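Side-chain contacts in N5-carboxyaminoimidazole ribonucleotide synthetase (Bacillus anthracis, PDB 3QFF), which probably catalyses the ATP-dependent carboxylation of aminoimidazole ribonucleotide by bicarbonate in purine biosynthesis, and binds ADP: residues Met36-Ala41 with Ala301-Pro306; Ser150-Thr155 with Arg177-Ala182; Phe295-Arg300 with Leu305-Thr310. All blocks are in the same frame, centred on the assembly; numbering follows the deposited sequence.

Interaction 1: Met36-Ala41 with Ala301-Pro306; sequences MGYKIA and AICNLP
The Tyr38 ring is met in two ways: Cys303 comes in obliquely, its SG 4.3 Å from the centroid of the Tyr38 ring and 35° off the ring normal, while Leu305 stands at the ring edge, with CD1 near the plane. The first is a sulfur-aromatic contact, in which SG of Cys303 lies nearest OH, CZ and CE1 of Tyr38, 3.8 Å from CZ. At the edge, Leu305 spreads its branches round the phenol: CD1 is 3.5 Å and CD2 4.0 Å from OH of Tyr38. Met36 reaches the same methyl, its SD 4.1 Å from CD1 of Leu305, the two side chains lying alongside with their ends pointing contrary ways. A bend at the thioether (chi3 -66°) swings the Met36 CE methyl toward Ile299 and Arg300. Met36 also packs on Leu341 of the second subunit. With no hydrogen bond between the segments and the nearest CA atoms, those of Tyr38 and Cys303, 10.4 Å apart, the join probably rests on dispersion and the sulfur-aromatic contact; the buried Tyr38 hydroxyl is satisfied from outside, by the carbonyl of Ile11.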
loop_
_atom_site.group_PDB
_atom_site.type_symbol
_atom_site.label_atom_id
_atom_site.label_comp_id
_atom_site.label_asym_id
_atom_site.label_seq_id
_atom_site.Cartn_x
_atom_site.Cartn_y
_atom_site.Cartn_z
ATOM N N MET A 36 -2.850 8.809 -0.275
ATOM C CA MET A 36 -3.811 9.721 -0.869
ATOM C C MET A 36 -3.581 11.165 -0.436
ATOM O O MET A 36 -4.381 12.035 -0.748
ATOM C CB MET A 36 -5.238 9.282 -0.512
ATOM C CG MET A 36 -5.841 8.278 -1.495
ATOM S SD MET A 36 -7.548 7.801 -1.093
ATOM C CE MET A 36 -7.273 6.936 0.439
ATOM N N GLY A 37 -2.496 11.404 0.296
ATOM C CA GLY A 37 -2.062 12.748 0.640
ATOM C C GLY A 37 -2.769 13.370 1.828
ATOM O O GLY A 37 -2.813 14.593 1.933
ATOM N N TYR A 38 -3.340 12.539 2.705
ATOM C CA TYR A 38 -3.890 13.019 3.975
ATOM C C TYR A 38 -2.806 13.170 5.038
ATOM O O TYR A 38 -1.790 12.465 5.025
ATOM C CB TYR A 38 -5.004 12.093 4.492
ATOM C CG TYR A 38 -6.245 12.172 3.662
ATOM C CD1 TYR A 38 -7.171 13.198 3.855
ATOM C CD2 TYR A 38 -6.484 11.242 2.645
ATOM C CE1 TYR A 38 -8.309 13.290 3.077
ATOM C CE2 TYR A 38 -7.630 11.327 1.851
ATOM C CZ TYR A 38 -8.536 12.347 2.072
ATOM O OH TYR A 38 -9.661 12.422 1.283
ATOM N N LYS A 39 -3.037 14.108 5.952
ATOM C CA LYS A 39 -2.225 14.269 7.155
ATOM C C LYS A 39 -2.897 13.465 8.269
ATOM O O LYS A 39 -4.109 13.274 8.245
ATOM C CB LYS A 39 -2.139 15.767 7.500
ATOM C CG LYS A 39 -1.409 16.097 8.799
ATOM C CD LYS A 39 -1.113 17.616 8.894
ATOM C CE LYS A 39 -0.575 17.992 10.285
ATOM N NZ LYS A 39 -0.203 19.443 10.379
ATOM N N ILE A 40 -2.116 12.976 9.226
ATOM C CA ILE A 40 -2.631 12.090 10.260
ATOM C C ILE A 40 -2.310 12.592 11.668
ATOM O O ILE A 40 -1.153 12.914 11.977
ATOM C CB ILE A 40 -2.057 10.641 10.112
ATOM C CG1 ILE A 40 -2.362 10.060 8.718
ATOM C CG2 ILE A 40 -2.561 9.709 11.259
ATOM C CD1 ILE A 40 -3.837 9.851 8.418
ATOM N N ALA A 41 -3.342 12.660 12.510
ATOM C CA ALA A 41 -3.159 12.870 13.956
ATOM C C ALA A 41 -3.657 11.637 14.696
ATOM O O ALA A 41 -4.681 11.060 14.324
ATOM C CB ALA A 41 -3.906 14.130 14.418
ATOM N N ALA A 301 -14.503 5.855 2.671
ATOM C CA ALA A 301 -15.850 5.841 3.233
ATOM C C ALA A 301 -16.125 7.030 4.163
ATOM O O ALA A 301 -17.171 7.686 4.051
ATOM C CB ALA A 301 -16.130 4.509 3.983
ATOM N N ILE A 302 -15.202 7.294 5.084
ATOM C CA ILE A 302 -15.412 8.371 6.048
ATOM C C ILE A 302 -15.198 9.761 5.425
ATOM O O ILE A 302 -15.792 10.742 5.876
ATOM C CB ILE A 302 -14.568 8.201 7.335
ATOM C CG1 ILE A 302 -13.076 8.339 7.030
ATOM C CG2 ILE A 302 -14.927 6.860 8.045
ATOM C CD1 ILE A 302 -12.191 8.456 8.268
ATOM N N CYS A 303 -14.338 9.836 4.413
ATOM C CA CYS A 303 -14.066 11.092 3.721
ATOM C C CYS A 303 -15.077 11.340 2.601
ATOM O O CYS A 303 -15.069 12.408 1.983
ATOM C CB CYS A 303 -12.642 11.114 3.143
ATOM S SG CYS A 303 -11.314 11.139 4.373
ATOM N N ASN A 304 -15.940 10.349 2.350
ATOM C CA ASN A 304 -16.961 10.412 1.298
ATOM C C ASN A 304 -16.357 10.553 -0.105
ATOM O O ASN A 304 -16.818 11.337 -0.932
ATOM C CB ASN A 304 -17.999 11.514 1.602
ATOM C CG ASN A 304 -19.318 11.310 0.862
ATOM O OD1 ASN A 304 -19.660 10.192 0.464
ATOM N ND2 ASN A 304 -20.074 12.400 0.681
ATOM N N LEU A 305 -15.295 9.799 -0.361
ATOM C CA LEU A 305 -14.774 9.648 -1.718
ATOM C C LEU A 305 -15.443 8.435 -2.358
ATOM O O LEU A 305 -16.018 7.591 -1.652
ATOM C CB LEU A 305 -13.256 9.455 -1.687
ATOM C CG LEU A 305 -12.444 10.427 -0.825
ATOM C CD1 LEU A 305 -10.996 9.993 -0.811
ATOM C CD2 LEU A 305 -12.578 11.880 -1.336
ATOM N N PRO A 306 -15.391 8.331 -3.693
ATOM C CA PRO A 306 -15.928 7.106 -4.293
ATOM C C PRO A 306 -15.197 5.875 -3.741
ATOM O O PRO A 306 -13.977 5.922 -3.516
ATOM C CB PRO A 306 -15.597 7.283 -5.773
ATOM C CG PRO A 306 -15.533 8.772 -5.963
ATOM C CD PRO A 306 -14.811 9.224 -4.720
#

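Interaction 2: Ser150-Thr155 with Arg177-Ala182; sequences SVLKTT and RKLANA. With ADP (adenosine-5'-diphosphate), chain C.
Leu179 brings its CD2 methyl within 3.6 Å of the main-chain O of Leu152, nearer than to any atom of the Leu152 side chain, so the helix packs partly on the strand's own backbone. Leu152 and Leu179 overlap side by side, pointing opposite ways, CD2 of Leu152 lying 4.0 Å from CD2 of Leu179. Setting CG of Leu152 trans to its own amide nitrogen (chi1 -170°) carries the isobutyl end out over the helix, where CD2 also comes 4.4 Å from CB of Ala180. The other Leu179 branch meets Thr154: CD1 of Leu179 and CG2 of Thr154 are 3.9 Å apart, the two side chains crossing at about a right angle. This leaves the methyl of Thr154 for the helix, while its OG1 is hydrogen-bonded to the carbonyl of Thr156.

Lys153 leaves the strand on the side away from the helix. Its chi1 of -33° is displaced from the usual staggered value, and beyond CG the chain runs extended to the nucleotide, where NZ of Lys153 gives hydrogen bonds to O2A of ADP (2.8 Å) and to N7 of ADP (3.0 Å). A salt bridge to Glu188 would further fix the ammonium. Val151 faces the nucleotide as well, its CG2 4.1 Å from C5 of the adenine.

Strand 150-154 and helix 177-182 run nearly parallel, 23° apart with axes 9.1 Å from each other. This small antiparallel sheet and its helices make one half of the ATP-grasp fold, and ADP lies between it and the larger antiparallel sheet, whose Glu196 and Asn273 also bond it.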
loop_
_atom_site.group_PDB
_atom_site.type_symbol
_atom_site.label_atom_id
_atom_site.label_comp_id
_atom_site.label_asym_id
_atom_site.label_seq_id
_atom_site.Cartn_x
_atom_site.Cartn_y
_atom_site.Cartn_z
ATOM N N SER A 150 -23.712 -25.578 25.443
ATOM C CA SER A 150 -23.952 -24.135 25.430
ATOM C C SER A 150 -22.687 -23.374 25.772
ATOM O O SER A 150 -21.692 -23.963 26.205
ATOM C CB SER A 150 -25.057 -23.759 26.421
ATOM O OG SER A 150 -26.330 -24.153 25.941
ATOM N N VAL A 151 -22.728 -22.061 25.572
ATOM C CA VAL A 151 -21.603 -21.198 25.882
ATOM C C VAL A 151 -22.078 -19.972 26.671
ATOM O O VAL A 151 -22.988 -19.255 26.239
ATOM C CB VAL A 151 -20.869 -20.738 24.603
ATOM C CG1 VAL A 151 -19.587 -20.024 24.957
ATOM C CG2 VAL A 151 -20.583 -21.931 23.685
ATOM N N LEU A 152 -21.460 -19.752 27.828
ATOM C CA LEU A 152 -21.708 -18.561 28.620
ATOM C C LEU A 152 -20.602 -17.560 28.357
ATOM O O LEU A 152 -19.441 -17.855 28.596
ATOM C CB LEU A 152 -21.757 -18.902 30.111
ATOM C CG LEU A 152 -22.242 -17.792 31.048
ATOM C CD1 LEU A 152 -23.718 -17.506 30.817
ATOM C CD2 LEU A 152 -21.995 -18.208 32.490
ATOM N N LYS A 153 -20.964 -16.384 27.857
ATOM C CA LYS A 153 -19.989 -15.327 27.593
ATOM C C LYS A 153 -20.408 -14.058 28.325
ATOM O O LYS A 153 -21.601 -13.825 28.508
ATOM C CB LYS A 153 -19.888 -15.029 26.091
ATOM C CG LYS A 153 -20.102 -16.220 25.173
ATOM C CD LYS A 153 -19.778 -15.858 23.721
ATOM C CE LYS A 153 -20.395 -16.875 22.773
ATOM N NZ LYS A 153 -20.551 -16.341 21.386
ATOM N N THR A 154 -19.436 -13.246 28.742
ATOM C CA THR A 154 -19.742 -11.939 29.325
ATOM C C THR A 154 -20.264 -11.014 28.225
ATOM O O THR A 154 -19.819 -11.102 27.083
ATOM C CB THR A 154 -18.514 -11.277 29.987
ATOM O OG1 THR A 154 -17.494 -11.062 29.003
ATOM C CG2 THR A 154 -17.964 -12.139 31.117
ATOM N N THR A 155 -21.202 -10.134 28.567
ATOM C CA THR A 155 -21.796 -9.234 27.573
ATOM C C THR A 155 -20.836 -8.132 27.124
ATOM O O THR A 155 -20.942 -7.636 26.007
ATOM C CB THR A 155 -23.108 -8.582 28.074
ATOM O OG1 THR A 155 -22.885 -7.964 29.346
ATOM C CG2 THR A 155 -24.225 -9.616 28.195
ATOM N N ARG A 177 -21.367 -20.614 37.005
ATOM C CA ARG A 177 -21.893 -19.818 38.122
ATOM C C ARG A 177 -20.878 -18.787 38.586
ATOM O O ARG A 177 -21.233 -17.639 38.880
ATOM C CB ARG A 177 -22.297 -20.706 39.299
ATOM C CG ARG A 177 -23.400 -21.670 38.974
ATOM C CD ARG A 177 -24.288 -21.946 40.161
ATOM N NE ARG A 177 -25.386 -22.840 39.796
ATOM C CZ ARG A 177 -26.529 -22.451 39.239
ATOM N NH1 ARG A 177 -27.459 -23.349 38.948
ATOM N NH2 ARG A 177 -26.745 -21.167 38.964
ATOM N N LYS A 178 -19.615 -19.208 38.642
ATOM C CA LYS A 178 -18.504 -18.338 39.011
ATOM C C LYS A 178 -18.445 -17.139 38.064
ATOM O O LYS A 178 -18.274 -16.003 38.498
ATOM C CB LYS A 178 -17.185 -19.121 38.967
ATOM C CG LYS A 178 -15.966 -18.365 39.487
ATOM C CD LYS A 178 -15.634 -18.756 40.929
ATOM C CE LYS A 178 -14.377 -18.047 41.408
ATOM N NZ LYS A 178 -13.799 -18.711 42.617
ATOM N N LEU A 179 -18.600 -17.408 36.769
ATOM C CA LEU A 179 -18.582 -16.359 35.753
ATOM C C LEU A 179 -19.798 -15.444 35.858
ATOM O O LEU A 179 -19.653 -14.224 35.848
ATOM C CB LEU A 179 -18.474 -16.963 34.344
ATOM C CG LEU A 179 -18.310 -15.996 33.170
ATOM C CD1 LEU A 179 -17.015 -15.184 33.290
ATOM C CD2 LEU A 179 -18.360 -16.759 31.848
ATOM N N ALA A 180 -20.986 -16.036 35.963
ATOM C CA ALA A 180 -22.222 -15.267 36.136
ATOM C C ALA A 180 -22.201 -14.430 37.426
ATOM O O ALA A 180 -22.955 -13.467 37.568
ATOM C CB ALA A 180 -23.428 -16.187 36.103
ATOM N N ASN A 181 -21.316 -14.792 38.353
ATOM C CA ASN A 181 -21.174 -14.064 39.612
ATOM C C ASN A 181 -20.347 -12.785 39.476
ATOM O O ASN A 181 -20.579 -11.810 40.194
ATOM C CB ASN A 181 -20.569 -14.974 40.682
ATOM C CG ASN A 181 -20.730 -14.417 42.070
ATOM O OD1 ASN A 181 -19.790 -13.863 42.637
ATOM N ND2 ASN A 181 -21.931 -14.538 42.622
ATOM N N ALA A 182 -19.384 -12.796 38.557
ATOM C CA ALA A 182 -18.484 -11.657 38.343
ATOM C C ALA A 182 -18.980 -10.655 37.298
ATOM O O ALA A 182 -18.587 -9.482 37.327
ATOM C CB ALA A 182 -17.092 -12.151 37.963
HETATM P PB ADP C . -14.603 -13.476 21.211
HETATM O O1B ADP C . -13.681 -13.669 22.392
HETATM O O2B ADP C . -15.388 -12.184 21.281
HETATM O O3B ADP C . -13.934 -13.735 19.882
HETATM P PA ADP C . -16.678 -15.296 20.268
HETATM O O1A ADP C . -16.199 -14.923 18.880
HETATM O O2A ADP C . -18.119 -15.069 20.662
HETATM O O3A ADP C . -15.721 -14.638 21.402
HETATM O "O5'" ADP C . -16.409 -16.868 20.469
HETATM C "C5'" ADP C . -15.074 -17.367 20.486
HETATM C "C4'" ADP C . -15.040 -18.737 19.826
HETATM O "O4'" ADP C . -15.919 -19.620 20.526
HETATM C "C3'" ADP C . -15.527 -18.688 18.386
HETATM O "O3'" ADP C . -14.429 -18.588 17.474
HETATM C "C2'" ADP C . -16.298 -19.981 18.209
HETATM O "O2'" ADP C . -15.446 -20.982 17.645
HETATM C "C1'" ADP C . -16.692 -20.407 19.614
HETATM N N9 ADP C . -18.146 -20.166 19.834
HETATM C C8 ADP C . -18.695 -19.042 20.341
HETATM N N7 ADP C . -20.046 -19.142 20.414
HETATM C C5 ADP C . -20.387 -20.356 19.949
HETATM C C6 ADP C . -21.652 -21.107 19.749
HETATM N N6 ADP C . -22.853 -20.563 20.073
HETATM N N1 ADP C . -21.562 -22.357 19.230
HETATM C C2 ADP C . -20.381 -22.913 18.900
HETATM N N3 ADP C . -19.200 -22.288 19.056
HETATM C C4 ADP C . -19.134 -21.031 19.569
#

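Interaction 3: Phe295-Arg300 with Leu305-Thr310; sequences FGQHIR and LPLGET
Arg300 runs along the extended chain that leaves the helix: its CB, CG and CD all pass Pro306 O, CD of Arg300 closest at 3.5 Å and near also to the amide of Gly308, while CB of Arg300 meets CD2 of Leu307 at 4.1 Å. Pro306 O lies at the edge of the guanidinium, near its plane. NE then donates to a water 2.8 Å from it. At the tip, NH1 of Arg300 turns back to its own helix and bonds to O of Gly296 at 3.0 Å, an oxygen almost in the guanidinium plane although NH1 stands 60° out of the carbonyl plane; Arg300 N reaches the same oxygen from the opposite face. The guanidinium is thus tied at two nitrogens, and Arg300 also packs on Tyr340 of the second subunit.

Gln297, bent at chi2 (-70°), grips Gly308 with both ends of its amide. OE1 of Gln297 accepts from N of Gly308 at 2.9 Å, and NE2 of Gln297 donates to O of Gly308 at 2.8 Å, from 47° above the carbonyl plane. Thr310 CG2 rests 3.5 Å from NE2 of Gln297. The bond from Leu305 N to Arg300 O, 2.8 Å long, is the outer one of the Schellman motif that ends this helix, with Asn304 as C-prime residue.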
loop_
_atom_site.group_PDB
_atom_site.type_symbol
_atom_site.label_atom_id
_atom_site.label_comp_id
_atom_site.label_asym_id
_atom_site.label_seq_id
_atom_site.Cartn_x
_atom_site.Cartn_y
_atom_site.Cartn_z
ATOM N N PHE A 295 -8.457 -0.891 4.495
ATOM C CA PHE A 295 -7.953 0.383 5.004
ATOM C C PHE A 295 -8.151 1.549 4.040
ATOM O O PHE A 295 -8.642 2.625 4.445
ATOM C CB PHE A 295 -6.476 0.250 5.456
ATOM C CG PHE A 295 -6.289 -0.791 6.528
ATOM C CD1 PHE A 295 -5.781 -2.056 6.229
ATOM C CD2 PHE A 295 -6.691 -0.512 7.830
ATOM C CE1 PHE A 295 -5.658 -3.019 7.237
ATOM C CE2 PHE A 295 -6.586 -1.456 8.841
ATOM C CZ PHE A 295 -6.064 -2.718 8.547
ATOM N N GLY A 296 -7.760 1.351 2.780
ATOM C CA GLY A 296 -8.067 2.336 1.733
ATOM C C GLY A 296 -9.569 2.577 1.621
ATOM O O GLY A 296 -10.006 3.717 1.391
ATOM N N GLN A 297 -10.359 1.513 1.781
ATOM C CA GLN A 297 -11.827 1.622 1.751
ATOM C C GLN A 297 -12.369 2.440 2.912
ATOM O O GLN A 297 -13.239 3.289 2.724
ATOM C CB GLN A 297 -12.510 0.242 1.725
ATOM C CG GLN A 297 -12.349 -0.513 0.420
ATOM C CD GLN A 297 -13.134 0.113 -0.746
ATOM O OE1 GLN A 297 -12.984 1.300 -1.055
ATOM N NE2 GLN A 297 -13.954 -0.697 -1.402
ATOM N N HIS A 298 -11.855 2.184 4.109
ATOM C CA HIS A 298 -12.322 2.876 5.311
ATOM C C HIS A 298 -12.075 4.385 5.203
ATOM O O HIS A 298 -12.960 5.197 5.534
ATOM C CB HIS A 298 -11.648 2.307 6.570
ATOM C CG HIS A 298 -12.128 2.939 7.842
ATOM N ND1 HIS A 298 -13.294 2.560 8.472
ATOM C CD2 HIS A 298 -11.598 3.928 8.599
ATOM C CE1 HIS A 298 -13.463 3.288 9.562
ATOM N NE2 HIS A 298 -12.453 4.139 9.653
ATOM N N ILE A 299 -10.878 4.754 4.741
ATOM C CA ILE A 299 -10.554 6.172 4.533
ATOM C C ILE A 299 -11.520 6.830 3.527
ATOM O O ILE A 299 -12.088 7.899 3.808
ATOM C CB ILE A 299 -9.071 6.387 4.108
ATOM C CG1 ILE A 299 -8.102 5.953 5.226
ATOM C CG2 ILE A 299 -8.822 7.858 3.738
ATOM C CD1 ILE A 299 -8.397 6.558 6.624
ATOM N N ARG A 300 -11.719 6.187 2.373
ATOM C CA ARG A 300 -12.645 6.696 1.345
ATOM C C ARG A 300 -14.055 6.838 1.888
ATOM O O ARG A 300 -14.718 7.817 1.589
ATOM C CB ARG A 300 -12.681 5.793 0.111
ATOM C CG ARG A 300 -11.388 5.765 -0.675
ATOM C CD ARG A 300 -11.346 4.560 -1.644
ATOM N NE ARG A 300 -10.282 4.710 -2.635
ATOM C CZ ARG A 300 -8.989 4.432 -2.434
ATOM N NH1 ARG A 300 -8.563 3.978 -1.264
ATOM N NH2 ARG A 300 -8.102 4.620 -3.416
ATOM N N LEU A 305 -15.295 9.799 -0.361
ATOM C CA LEU A 305 -14.774 9.648 -1.718
ATOM C C LEU A 305 -15.443 8.435 -2.358
ATOM O O LEU A 305 -16.018 7.591 -1.652
ATOM C CB LEU A 305 -13.256 9.455 -1.687
ATOM C CG LEU A 305 -12.444 10.427 -0.825
ATOM C CD1 LEU A 305 -10.996 9.993 -0.811
ATOM C CD2 LEU A 305 -12.578 11.880 -1.336
ATOM N N PRO A 306 -15.391 8.331 -3.693
ATOM C CA PRO A 306 -15.928 7.106 -4.293
ATOM C C PRO A 306 -15.197 5.875 -3.741
ATOM O O PRO A 306 -13.977 5.922 -3.516
ATOM C CB PRO A 306 -15.597 7.283 -5.773
ATOM C CG PRO A 306 -15.533 8.772 -5.963
ATOM C CD PRO A 306 -14.811 9.224 -4.720
ATOM N N LEU A 307 -15.936 4.793 -3.513
ATOM C CA LEU A 307 -15.327 3.581 -2.994
ATOM C C LEU A 307 -14.553 2.871 -4.103
ATOM O O LEU A 307 -14.915 2.967 -5.264
ATOM C CB LEU A 307 -16.380 2.663 -2.357
ATOM C CG LEU A 307 -17.157 3.248 -1.167
ATOM C CD1 LEU A 307 -18.164 2.227 -0.608
ATOM C CD2 LEU A 307 -16.224 3.772 -0.043
ATOM N N GLY A 308 -13.478 2.177 -3.745
ATOM C CA GLY A 308 -12.759 1.378 -4.734
ATOM C C GLY A 308 -13.376 0.001 -4.919
ATOM O O GLY A 308 -14.275 -0.387 -4.180
ATOM N N GLU A 309 -12.897 -0.740 -5.904
ATOM C CA GLU A 309 -13.400 -2.100 -6.143
ATOM C C GLU A 309 -12.881 -3.110 -5.117
ATOM O O GLU A 309 -11.815 -2.916 -4.530
ATOM C CB GLU A 309 -13.123 -2.543 -7.591
ATOM C CG GLU A 309 -13.700 -1.570 -8.649
ATOM C CD GLU A 309 -15.182 -1.222 -8.411
ATOM O OE1 GLU A 309 -15.971 -2.131 -8.084
ATOM O OE2 GLU A 309 -15.566 -0.039 -8.559
ATOM N N THR A 310 -13.638 -4.183 -4.895
ATOM C CA THR A 310 -13.269 -5.178 -3.878
ATOM C C THR A 310 -12.951 -6.553 -4.453
ATOM O O THR A 310 -12.893 -7.547 -3.710
ATOM C CB THR A 310 -14.379 -5.366 -2.854
ATOM O OG1 THR A 310 -15.557 -5.794 -3.540
ATOM C CG2 THR A 310 -14.645 -4.065 -2.108
HETATM O O HOH W 1 -11.408 4.706 -5.174
#

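How the interactions relate
Interactions 1 and 3 form one continuous patch: their centres are 9 Å apart, both draw on helix 294-303, and Leu305 serves in each, turning its side chain to Tyr38 while its backbone N bonds to Arg300 O. CE of Met36 lies 3.6 Å from NH1 of Arg300, so residues of the preATP-grasp domain pack on the helix whose outgoing loop interaction 3 fixes. Both reach the second subunit. Interaction 2 stands apart on the opposite side of the chain's centre, its centre 41 Å from that of interaction 1 and 39 Å from that of interaction 3, with nearest atoms about 24 and 21 Å away. Of the three, it alone includes a residue of the ADP pocket, Lys153.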